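Local coordinates for 4-hydroxy-3-methylbut-2-enyl diphosphate reductase (Aquifex aeolicus, PDB 3DNF), which catalyses the last step of the non-mevalonate pathway, using an iron-sulfur cluster to convert HMBPP into a mixture of isopentenyl and dimethylallyl diphosphate, at residues D211-I216 / Y229-L234; Y239-A244 / P249-G254. All blocks are in the same frame, centred on the assembly; numbering follows the deposited sequence.

Contact 1: residues D211-I216 / Y229-L234; sequences DVMIII and YISKEL
S231 OG is hydrogen-bonded to T238 OG1, on the next strand, and lies against the root of the M213 side chain. S231 OG is 3.2 Å from M213 CB and 3.3 Å from M213 CG. Neither carbon is a polar partner. The polar need of this buried oxygen is met by T238. OG is anti to the backbone N of S231 (chi1 178°). This torsion brings the hydroxyl against M213 CB and CG. M213 bends at both chi2 and chi3. Its chain folds back, and the terminal methyl M213 CE comes to 3.9 Å from S231 OG. M213 CE also packs on its own strand, 3.8 Å from I215 CD1. I215 adds a looser apolar touch, with I215 CG1 4.3 Å from S231 CB. M213 and I215 are two apart on strand 212-216, so both point at the helix. I214, between them, points away and packs on I241. The backbones come close here, with M213 CA 7.1 Å from S231 CA. A small serine at the nearest point fits this short spacing. No hydrogen bond crosses the contact. V203 of helix 195-206 also touches S231, and T238 touches both M213 and I215. The result is a mostly apolar, buried seam between a helix and a parallel sheet. S221 and N223, predicted to bind the substrate, lie near the other end of helix 222-234. The arrangement is that of a beta-alpha-beta crossover: helix 222-234 connects the parallel neighbours 212-216 and 238-241 and packs on one side of their sheet.

Contact 2: residues Y239-A244 / P249-G254; sequences YHIETA and PEWFRG
Y239 lays its phenol ring flat on the indole of W251. The phenol and the five-membered ring form a face-to-face stack, with centroids 3.6 Å apart and planes at 5°. Y239 CD2 sits 3.5 Å from W251 CE2. The overlap runs along the whole tyrosine side chain. Y239 CB rests over the six-membered ring of W251, 3.8 Å from its centroid, as a CH-pi contact. At the far end Y239 OH reaches W251 CD1 at 3.8 Å. H240 points away from the indole, and its NE2 makes a weak hydrogen bond to G217 O. I241 points back toward W251 and meets it at the rim. I241 CG2 lies in the indole plane, 3.9 Å from W251 CH2. The indole thus has the tyrosine over one face and a methyl at its edge. In I241, chi1 of 60° turns CG1 between N and C and leaves the CG2 methyl to meet the indole edge. Further on, the backbone N atoms of E242 and T243 both bond to E246 OE2, which probably helps hold the turn after the strand. W251 lies on the 3-10 segment. This is aromatic packing of a connecting loop on 238-241, an edge strand of a parallel alpha/beta sheet.

From the N terminus, the chain runs along strand 212-216, then through helix 222-234. Contact 1 closes this loop by packing the helix on its preceding strand. The chain next enters strand 238-241, which pairs in parallel with strand 212-216. M213 O to Y239 N and I215 O to I241 N, both 2.9 Å, are probable hydrogen bonds that join the two contacts. Contact 2 then closes a shorter loop, from that edge strand to segment 249-254, on the way to strand 257-262. The contacts follow in series and neither nest nor cross. Together they tie helix 222-234 and the loop at 249-254 to two neighbouring strands of one parallel sheet.

Contact 1: residues D211-I216 / Y229-L234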
loop_
_atom_site.group_PDB
_atom_site.type_symbol
_atom_site.label_atom_id
_atom_site.label_comp_id
_atom_site.label_asym_id
_atom_site.label_seq_id
_atom_site.Cartn_x
_atom_site.Cartn_y
_atom_site.Cartn_z
ATOM N N ASP B 211 40.060 -4.449 6.581
ATOM C CA ASP B 211 40.420 -5.470 7.565
ATOM C C ASP B 211 39.605 -5.390 8.854
ATOM O O ASP B 211 39.107 -6.406 9.342
ATOM C CB ASP B 211 41.916 -5.426 7.868
ATOM C CG ASP B 211 42.744 -5.953 6.675
ATOM O OD1 ASP B 211 42.366 -7.199 6.230
ATOM O OD2 ASP B 211 43.764 -5.125 6.171
ATOM N N VAL B 212 39.467 -4.185 9.401
ATOM C CA VAL B 212 38.691 -3.981 10.622
ATOM C C VAL B 212 37.671 -2.890 10.388
ATOM O O VAL B 212 37.960 -1.897 9.719
ATOM C CB VAL B 212 39.587 -3.617 11.848
ATOM C CG1 VAL B 212 40.691 -2.636 11.457
ATOM C CG2 VAL B 212 38.759 -3.040 13.008
ATOM N N MET B 213 36.476 -3.117 10.928
ATOM C CA MET B 213 35.399 -2.140 10.940
ATOM C C MET B 213 35.195 -1.608 12.355
ATOM O O MET B 213 35.046 -2.383 13.302
ATOM C CB MET B 213 34.109 -2.782 10.413
ATOM C CG MET B 213 33.948 -2.721 8.900
ATOM S SD MET B 213 33.952 -1.016 8.255
ATOM C CE MET B 213 32.397 -0.329 8.838
ATOM N N ILE B 214 35.205 -0.282 12.487
ATOM C CA ILE B 214 34.856 0.408 13.735
ATOM C C ILE B 214 33.514 1.125 13.594
ATOM O O ILE B 214 33.338 1.950 12.697
ATOM C CB ILE B 214 35.943 1.445 14.165
ATOM C CG1 ILE B 214 37.341 0.806 14.234
ATOM C CG2 ILE B 214 35.552 2.141 15.488
ATOM C CD1 ILE B 214 37.483 -0.407 15.188
ATOM N N ILE B 215 32.578 0.797 14.481
ATOM C CA ILE B 215 31.253 1.419 14.515
ATOM C C ILE B 215 31.126 2.229 15.808
ATOM O O ILE B 215 31.237 1.680 16.916
ATOM C CB ILE B 215 30.104 0.357 14.393
ATOM C CG1 ILE B 215 30.196 -0.446 13.070
ATOM C CG2 ILE B 215 28.728 0.991 14.614
ATOM C CD1 ILE B 215 30.154 0.376 11.776
ATOM N N ILE B 216 30.926 3.537 15.667
ATOM C CA ILE B 216 30.883 4.434 16.820
ATOM C C ILE B 216 29.430 4.829 17.155
ATOM O O ILE B 216 28.605 5.034 16.260
ATOM C CB ILE B 216 31.755 5.703 16.593
ATOM C CG1 ILE B 216 33.163 5.331 16.148
ATOM C CG2 ILE B 216 31.825 6.552 17.876
ATOM C CD1 ILE B 216 33.858 6.446 15.386
ATOM N N TYR B 229 25.655 -4.716 13.886
ATOM C CA TYR B 229 25.240 -6.061 13.447
ATOM C C TYR B 229 25.428 -6.277 11.953
ATOM O O TYR B 229 25.964 -7.302 11.532
ATOM C CB TYR B 229 23.780 -6.334 13.803
ATOM C CG TYR B 229 23.510 -6.491 15.275
ATOM C CD1 TYR B 229 22.624 -5.636 15.923
ATOM C CD2 TYR B 229 24.128 -7.503 16.022
ATOM C CE1 TYR B 229 22.360 -5.762 17.268
ATOM C CE2 TYR B 229 23.868 -7.644 17.377
ATOM C CZ TYR B 229 22.981 -6.762 17.992
ATOM O OH TYR B 229 22.697 -6.875 19.330
ATOM N N ILE B 230 24.983 -5.300 11.161
ATOM C CA ILE B 230 25.123 -5.333 9.702
ATOM C C ILE B 230 26.588 -5.532 9.289
ATOM O O ILE B 230 26.885 -6.325 8.391
ATOM C CB ILE B 230 24.484 -4.062 9.046
ATOM C CG1 ILE B 230 24.426 -4.161 7.524
ATOM C CG2 ILE B 230 25.211 -2.795 9.433
ATOM C CD1 ILE B 230 23.770 -2.932 6.883
ATOM N N SER B 231 27.489 -4.836 9.980
ATOM C CA SER B 231 28.920 -4.900 9.714
ATOM C C SER B 231 29.530 -6.219 10.198
ATOM O O SER B 231 30.278 -6.856 9.462
ATOM C CB SER B 231 29.631 -3.715 10.369
ATOM O OG SER B 231 31.038 -3.790 10.164
ATOM N N LYS B 232 29.187 -6.606 11.429
ATOM C CA LYS B 232 29.650 -7.837 12.077
ATOM C C LYS B 232 29.286 -9.083 11.258
ATOM O O LYS B 232 29.973 -10.103 11.315
ATOM C CB LYS B 232 29.058 -7.911 13.498
ATOM C CG LYS B 232 29.420 -9.146 14.310
ATOM C CD LYS B 232 30.852 -9.090 14.824
ATOM C CE LYS B 232 31.201 -10.364 15.574
ATOM N NZ LYS B 232 32.569 -10.186 16.297
ATOM N N GLU B 233 28.199 -8.977 10.500
ATOM C CA GLU B 233 27.735 -10.032 9.610
ATOM C C GLU B 233 28.609 -10.164 8.359
ATOM O O GLU B 233 28.754 -11.260 7.813
ATOM C CB GLU B 233 26.290 -9.741 9.208
ATOM C CG GLU B 233 25.659 -10.762 8.281
ATOM C CD GLU B 233 24.278 -10.333 7.822
ATOM O OE1 GLU B 233 23.659 -9.473 8.491
ATOM O OE2 GLU B 233 23.811 -10.871 6.793
ATOM N N LEU B 234 29.185 -9.049 7.910
ATOM C CA LEU B 234 29.993 -9.027 6.681
ATOM C C LEU B 234 31.500 -9.015 6.940
ATOM O O LEU B 234 32.295 -9.246 6.022
ATOM C CB LEU B 234 29.615 -7.832 5.799
ATOM C CG LEU B 234 28.173 -7.717 5.301
ATOM C CD1 LEU B 234 27.933 -6.333 4.709
ATOM C CD2 LEU B 234 27.834 -8.810 4.296
#

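Contact 2: residues Y239-A244 / P249-G254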
loop_
_atom_site.group_PDB
_atom_site.type_symbol
_atom_site.label_atom_id
_atom_site.label_comp_id
_atom_site.label_asym_id
_atom_site.label_seq_id
_atom_site.Cartn_x
_atom_site.Cartn_y
_atom_site.Cartn_z
ATOM N N TYR B 239 33.945 -3.832 15.596
ATOM C CA TYR B 239 33.908 -3.552 17.014
ATOM C C TYR B 239 33.065 -2.326 17.177
ATOM O O TYR B 239 33.246 -1.346 16.452
ATOM C CB TYR B 239 35.319 -3.328 17.553
ATOM C CG TYR B 239 36.236 -4.518 17.321
ATOM C CD1 TYR B 239 37.068 -4.574 16.201
ATOM C CD2 TYR B 239 36.252 -5.599 18.207
ATOM C CE1 TYR B 239 37.899 -5.670 15.972
ATOM C CE2 TYR B 239 37.080 -6.696 17.992
ATOM C CZ TYR B 239 37.904 -6.727 16.873
ATOM O OH TYR B 239 38.728 -7.816 16.658
ATOM N N HIS B 240 32.115 -2.394 18.098
ATOM C CA HIS B 240 31.331 -1.214 18.432
ATOM C C HIS B 240 31.952 -0.484 19.630
ATOM O O HIS B 240 32.325 -1.119 20.618
ATOM C CB HIS B 240 29.871 -1.592 18.704
ATOM C CG HIS B 240 29.089 -0.498 19.355
ATOM N ND1 HIS B 240 28.765 -0.516 20.695
ATOM C CD2 HIS B 240 28.616 0.674 18.869
ATOM C CE1 HIS B 240 28.107 0.588 21.000
ATOM N NE2 HIS B 240 28.004 1.323 19.911
ATOM N N ILE B 241 32.089 0.841 19.535
ATOM C CA ILE B 241 32.669 1.642 20.626
ATOM C C ILE B 241 31.924 2.970 20.825
ATOM O O ILE B 241 31.341 3.499 19.881
ATOM C CB ILE B 241 34.189 1.928 20.420
ATOM C CG1 ILE B 241 34.436 2.704 19.124
ATOM C CG2 ILE B 241 35.010 0.634 20.428
ATOM C CD1 ILE B 241 35.754 3.454 19.102
ATOM N N GLU B 242 31.953 3.487 22.056
ATOM C CA GLU B 242 31.364 4.790 22.383
ATOM C C GLU B 242 32.422 5.900 22.416
ATOM O O GLU B 242 32.116 7.073 22.166
ATOM C CB GLU B 242 30.637 4.722 23.724
ATOM C CG GLU B 242 29.291 4.030 23.663
ATOM C CD GLU B 242 28.578 4.020 25.003
ATOM O OE1 GLU B 242 29.264 3.945 26.050
ATOM O OE2 GLU B 242 27.327 4.075 25.011
ATOM N N THR B 243 33.661 5.516 22.722
ATOM C CA THR B 243 34.778 6.449 22.849
ATOM C C THR B 243 36.040 5.842 22.241
ATOM O O THR B 243 36.205 4.613 22.236
ATOM C CB THR B 243 35.041 6.805 24.355
ATOM O OG1 THR B 243 33.848 7.350 24.935
ATOM C CG2 THR B 243 36.154 7.841 24.507
ATOM N N ALA B 244 36.926 6.702 21.738
ATOM C CA ALA B 244 38.273 6.291 21.315
ATOM C C ALA B 244 39.048 5.520 22.400
ATOM O O ALA B 244 39.951 4.732 22.084
ATOM C CB ALA B 244 39.074 7.498 20.853
ATOM N N PRO B 249 44.586 -1.612 21.125
ATOM C CA PRO B 249 45.723 -1.710 20.201
ATOM C C PRO B 249 45.780 -3.079 19.524
ATOM O O PRO B 249 46.241 -3.190 18.383
ATOM C CB PRO B 249 46.935 -1.522 21.119
ATOM C CG PRO B 249 46.419 -0.705 22.250
ATOM C CD PRO B 249 45.007 -1.165 22.467
ATOM N N GLU B 250 45.285 -4.094 20.232
ATOM C CA GLU B 250 45.267 -5.482 19.768
ATOM C C GLU B 250 44.561 -5.645 18.420
ATOM O O GLU B 250 45.022 -6.407 17.561
ATOM C CB GLU B 250 44.594 -6.369 20.821
ATOM C CG GLU B 250 44.685 -7.865 20.540
ATOM C CD GLU B 250 44.093 -8.712 21.652
ATOM O OE1 GLU B 250 44.687 -9.772 21.969
ATOM O OE2 GLU B 250 43.041 -8.319 22.208
ATOM N N TRP B 251 43.451 -4.917 18.246
ATOM C CA TRP B 251 42.610 -5.030 17.051
ATOM C C TRP B 251 43.310 -4.587 15.762
ATOM O O TRP B 251 42.907 -5.021 14.654
ATOM C CB TRP B 251 41.314 -4.221 17.200
ATOM C CG TRP B 251 40.464 -4.496 18.426
ATOM C CD1 TRP B 251 40.482 -5.610 19.219
ATOM C CD2 TRP B 251 39.433 -3.642 18.958
ATOM N NE1 TRP B 251 39.549 -5.491 20.224
ATOM C CE2 TRP B 251 38.891 -4.297 20.088
ATOM C CE3 TRP B 251 38.925 -2.381 18.595
ATOM C CZ2 TRP B 251 37.863 -3.735 20.859
ATOM C CZ3 TRP B 251 37.903 -1.824 19.364
ATOM C CH2 TRP B 251 37.385 -2.502 20.481
ATOM N N PHE B 252 44.350 -3.726 15.906
ATOM C CA PHE B 252 45.008 -3.135 14.737
ATOM C C PHE B 252 46.375 -3.735 14.394
ATOM O O PHE B 252 47.208 -3.092 13.738
ATOM C CB PHE B 252 45.090 -1.623 14.904
ATOM C CG PHE B 252 43.770 -0.999 15.222
ATOM C CD1 PHE B 252 43.445 -0.663 16.532
ATOM C CD2 PHE B 252 42.829 -0.789 14.217
ATOM C CE1 PHE B 252 42.211 -0.102 16.832
ATOM C CE2 PHE B 252 41.596 -0.228 14.506
ATOM C CZ PHE B 252 41.285 0.115 15.816
ATOM N N ARG B 253 46.594 -4.975 14.824
ATOM C CA ARG B 253 47.813 -5.676 14.445
ATOM C C ARG B 253 47.684 -6.170 12.999
ATOM O O ARG B 253 46.606 -6.840 12.631
ATOM C CB ARG B 253 48.081 -6.850 15.390
ATOM C CG ARG B 253 48.271 -6.459 16.851
ATOM C CD ARG B 253 48.467 -7.692 17.714
ATOM N NE ARG B 253 48.197 -7.411 19.124
ATOM C CZ ARG B 253 48.176 -8.331 20.088
ATOM N NH1 ARG B 253 48.406 -9.610 19.810
ATOM N NH2 ARG B 253 47.922 -7.972 21.339
ATOM N N GLY B 254 48.772 -5.820 12.184
ATOM C CA GLY B 254 48.894 -6.317 10.805
ATOM C C GLY B 254 47.756 -5.908 9.878
ATOM O O GLY B 254 47.401 -6.643 8.955
#